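Local coordinates for protein sensor histidine kinase (Rhodopseudomonas palustris, PDB 3VA9) that probably senses a signal through this four-helix-bundle domain and passes it to a kinase module that phosphorylates a protein histidine using ATP, at residues 23-34 against 56-67. Sequence-based numbering, arbitrary orientation.
Sequences AISAIQQAVLEA and ARDALAARLDGL
Two neighbouring helices of the CHASE3-type sensor bundle meet where Ile27 and Arg63 each enter a four-residue pocket on the other helix. The axes of segments 23-34 and 56-67 run antiparallel at 156° and approach to 8.4 Å, with Ala23, Ala26, Ala30 and Ala34 on one helix and Ala56 on the other among the touching residues. At the end where Ala34 faces Ala56, their CA atoms are 5.1 Å apart, against 6.2 Å for Ala23 and Leu67 at the other end, and Ala56 CB lies against Ala34 N.

Ile27 is a knob among Leu60, Arg63, Leu64 and Leu67. Its chi1 of -74° sets CG1 beside the backbone N and CG2 anti to it, which parts the two branches: CG2 meets Leu60 CD1 at 3.7 Å, while CD1 reaches Leu67 CD2 at 3.4 Å, tighter than usual for two methyls. Both leucines cross Ile27 at about a right angle, and Val31 CG2 rests 3.8 Å from Leu60 CD2.

Arg63 is the reciprocal knob, among Ala26, Ile27, Gln29 and Ala30. Its chain, extended from CG to NE, lays CD 3.9 Å from Ala26 CB and brings NH1 to Ala26 O at 2.9 Å. The bond is bent, with an N-H...O angle of 140°. Ala30 N reaches the same carbonyl from the opposite face of its plane, and this intrahelical bond is kept alongside the arginine's. With an alanine here, Ala26 O would probably keep its helical donor but lose the arginine's bond, and the methyls of Ala26 and Ala30 would lose the chain that covers them.

Leu60 and Leu67 also touch helix 75-101, and Ile24 helix 121-142, which places this reciprocal knobs-into-holes seam within an antiparallel four-helix bundle.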
# COMPACT_ATOMS: atom_id res chain seq x y z
N ALA A 23 -13.44 -0.66 1.27
CA ALA A 23 -12.36 -1.20 0.46
C ALA A 23 -11.13 -0.28 0.44
O ALA A 23 -10.00 -0.75 0.43
CB ALA A 23 -12.84 -1.49 -0.96
N ILE A 24 -11.38 1.03 0.42
CA ILE A 24 -10.31 2.02 0.38
C ILE A 24 -9.54 2.06 1.70
O ILE A 24 -8.32 2.21 1.72
CB ILE A 24 -10.87 3.42 0.08
CG1 ILE A 24 -11.33 3.51 -1.38
CG2 ILE A 24 -9.83 4.50 0.37
CD1 ILE A 24 -12.05 4.79 -1.71
N SER A 25 -10.27 1.91 2.80
CA SER A 25 -9.67 1.91 4.13
C SER A 25 -8.89 0.62 4.37
O SER A 25 -7.86 0.63 5.04
CB SER A 25 -10.77 2.06 5.19
OG SER A 25 -10.39 1.44 6.40
N ALA A 26 -9.37 -0.47 3.80
CA ALA A 26 -8.69 -1.75 3.89
C ALA A 26 -7.37 -1.74 3.11
O ALA A 26 -6.44 -2.49 3.42
CB ALA A 26 -9.60 -2.87 3.41
N ILE A 27 -7.29 -0.89 2.10
CA ILE A 27 -6.06 -0.75 1.31
C ILE A 27 -4.99 0.03 2.07
O ILE A 27 -3.82 -0.36 2.10
CB ILE A 27 -6.33 -0.12 -0.07
CG1 ILE A 27 -7.02 -1.15 -0.97
CG2 ILE A 27 -5.04 0.37 -0.70
CD1 ILE A 27 -7.58 -0.57 -2.22
N GLN A 28 -5.40 1.14 2.68
CA GLN A 28 -4.55 1.89 3.59
C GLN A 28 -3.99 0.97 4.68
O GLN A 28 -2.79 0.94 4.92
CB GLN A 28 -5.37 3.02 4.21
CG GLN A 28 -4.76 3.66 5.44
CD GLN A 28 -5.76 4.56 6.15
OE1 GLN A 28 -6.50 4.12 7.04
NE2 GLN A 28 -5.80 5.83 5.76
N GLN A 29 -4.88 0.21 5.33
CA GLN A 29 -4.48 -0.76 6.34
C GLN A 29 -3.37 -1.70 5.86
O GLN A 29 -2.33 -1.84 6.52
CB GLN A 29 -5.68 -1.59 6.81
CG GLN A 29 -5.32 -2.71 7.78
CD GLN A 29 -6.53 -3.56 8.19
OE1 GLN A 29 -7.65 -3.32 7.73
NE2 GLN A 29 -6.30 -4.54 9.05
N ALA A 30 -3.59 -2.34 4.71
CA ALA A 30 -2.64 -3.33 4.17
C ALA A 30 -1.27 -2.73 3.87
O ALA A 30 -0.25 -3.37 4.08
CB ALA A 30 -3.22 -4.00 2.93
N VAL A 31 -1.26 -1.50 3.36
CA VAL A 31 0.00 -0.79 3.10
C VAL A 31 0.79 -0.54 4.40
O VAL A 31 2.00 -0.77 4.45
CB VAL A 31 -0.25 0.55 2.38
CG1 VAL A 31 1.01 1.40 2.38
CG2 VAL A 31 -0.72 0.30 0.95
N LEU A 32 0.09 -0.10 5.44
CA LEU A 32 0.71 0.11 6.76
C LEU A 32 1.20 -1.20 7.35
O LEU A 32 2.30 -1.27 7.89
CB LEU A 32 -0.27 0.77 7.73
CG LEU A 32 -0.56 2.22 7.38
CD1 LEU A 32 -1.76 2.75 8.15
CD2 LEU A 32 0.68 3.04 7.64
N GLU A 33 0.38 -2.23 7.22
CA GLU A 33 0.73 -3.55 7.72
C GLU A 33 1.97 -4.14 7.04
O GLU A 33 2.79 -4.79 7.68
CB GLU A 33 -0.47 -4.50 7.62
CG GLU A 33 -0.28 -5.82 8.36
CD GLU A 33 -0.00 -5.62 9.84
OE1 GLU A 33 -0.81 -4.94 10.51
OE2 GLU A 33 1.01 -6.15 10.34
N ALA A 34 2.13 -3.89 5.74
CA ALA A 34 3.32 -4.35 5.01
C ALA A 34 4.57 -3.63 5.51
O ALA A 34 5.62 -4.25 5.74
CB ALA A 34 3.15 -4.13 3.50
N ALA A 56 0.26 -9.10 4.09
CA ALA A 56 -0.21 -7.76 3.79
C ALA A 56 0.01 -7.42 2.30
O ALA A 56 -0.86 -6.84 1.66
CB ALA A 56 0.49 -6.73 4.69
N ARG A 57 1.17 -7.79 1.77
CA ARG A 57 1.44 -7.59 0.34
C ARG A 57 0.43 -8.34 -0.54
O ARG A 57 -0.08 -7.80 -1.52
CB ARG A 57 2.86 -8.04 0.00
CG ARG A 57 3.26 -7.78 -1.44
CD ARG A 57 4.40 -8.68 -1.84
NE ARG A 57 3.99 -10.09 -1.82
CZ ARG A 57 4.83 -11.11 -1.82
NH1 ARG A 57 6.14 -10.90 -1.81
NH2 ARG A 57 4.37 -12.36 -1.81
N ASP A 58 0.15 -9.59 -0.20
CA ASP A 58 -0.83 -10.38 -0.96
C ASP A 58 -2.24 -9.79 -0.82
O ASP A 58 -2.99 -9.70 -1.79
CB ASP A 58 -0.81 -11.84 -0.50
CG ASP A 58 0.47 -12.57 -0.89
OD1 ASP A 58 1.18 -12.08 -1.78
OD2 ASP A 58 0.75 -13.64 -0.31
N ALA A 59 -2.59 -9.37 0.40
CA ALA A 59 -3.90 -8.81 0.67
C ALA A 59 -4.10 -7.48 -0.05
O ALA A 59 -5.17 -7.19 -0.58
CB ALA A 59 -4.11 -8.65 2.18
N LEU A 60 -3.04 -6.68 -0.10
CA LEU A 60 -3.07 -5.42 -0.84
C LEU A 60 -3.40 -5.65 -2.31
O LEU A 60 -4.29 -5.01 -2.87
CB LEU A 60 -1.73 -4.71 -0.71
CG LEU A 60 -1.54 -3.37 -1.42
CD1 LEU A 60 -2.63 -2.36 -1.07
CD2 LEU A 60 -0.16 -2.79 -1.11
N ALA A 61 -2.66 -6.56 -2.94
CA ALA A 61 -2.89 -6.88 -4.34
C ALA A 61 -4.35 -7.32 -4.55
O ALA A 61 -5.03 -6.81 -5.44
CB ALA A 61 -1.92 -7.97 -4.81
N ALA A 62 -4.83 -8.23 -3.71
CA ALA A 62 -6.20 -8.73 -3.81
C ALA A 62 -7.24 -7.62 -3.60
O ALA A 62 -8.24 -7.56 -4.31
CB ALA A 62 -6.44 -9.87 -2.85
N ARG A 63 -6.99 -6.75 -2.63
CA ARG A 63 -7.90 -5.64 -2.35
C ARG A 63 -7.90 -4.58 -3.44
O ARG A 63 -8.93 -3.97 -3.74
CB ARG A 63 -7.59 -5.02 -0.99
CG ARG A 63 -7.91 -5.95 0.16
CD ARG A 63 -7.37 -5.46 1.48
NE ARG A 63 -7.50 -6.50 2.50
CZ ARG A 63 -7.05 -6.40 3.74
NH1 ARG A 63 -6.42 -5.30 4.14
NH2 ARG A 63 -7.22 -7.41 4.59
N LEU A 64 -6.73 -4.35 -4.05
CA LEU A 64 -6.64 -3.46 -5.20
C LEU A 64 -7.39 -4.03 -6.41
O LEU A 64 -8.11 -3.30 -7.09
CB LEU A 64 -5.18 -3.17 -5.57
CG LEU A 64 -4.43 -2.23 -4.61
CD1 LEU A 64 -2.92 -2.37 -4.76
CD2 LEU A 64 -4.86 -0.79 -4.79
N ASP A 65 -7.23 -5.33 -6.66
CA ASP A 65 -7.92 -6.01 -7.77
C ASP A 65 -9.44 -5.87 -7.62
O ASP A 65 -10.16 -5.65 -8.59
CB ASP A 65 -7.58 -7.50 -7.83
CG ASP A 65 -6.11 -7.78 -8.13
OD1 ASP A 65 -5.41 -6.89 -8.68
OD2 ASP A 65 -5.67 -8.91 -7.84
N GLY A 66 -9.92 -6.03 -6.38
CA GLY A 66 -11.34 -5.98 -6.08
C GLY A 66 -11.94 -4.58 -6.05
O GLY A 66 -13.08 -4.39 -6.46
N LEU A 67 -11.18 -3.62 -5.55
CA LEU A 67 -11.62 -2.23 -5.57
C LEU A 67 -11.83 -1.84 -7.02
O LEU A 67 -12.79 -1.15 -7.36
CB LEU A 67 -10.57 -1.33 -4.93
CG LEU A 67 -10.79 0.18 -5.06
CD1 LEU A 67 -12.02 0.62 -4.28
CD2 LEU A 67 -9.55 0.93 -4.59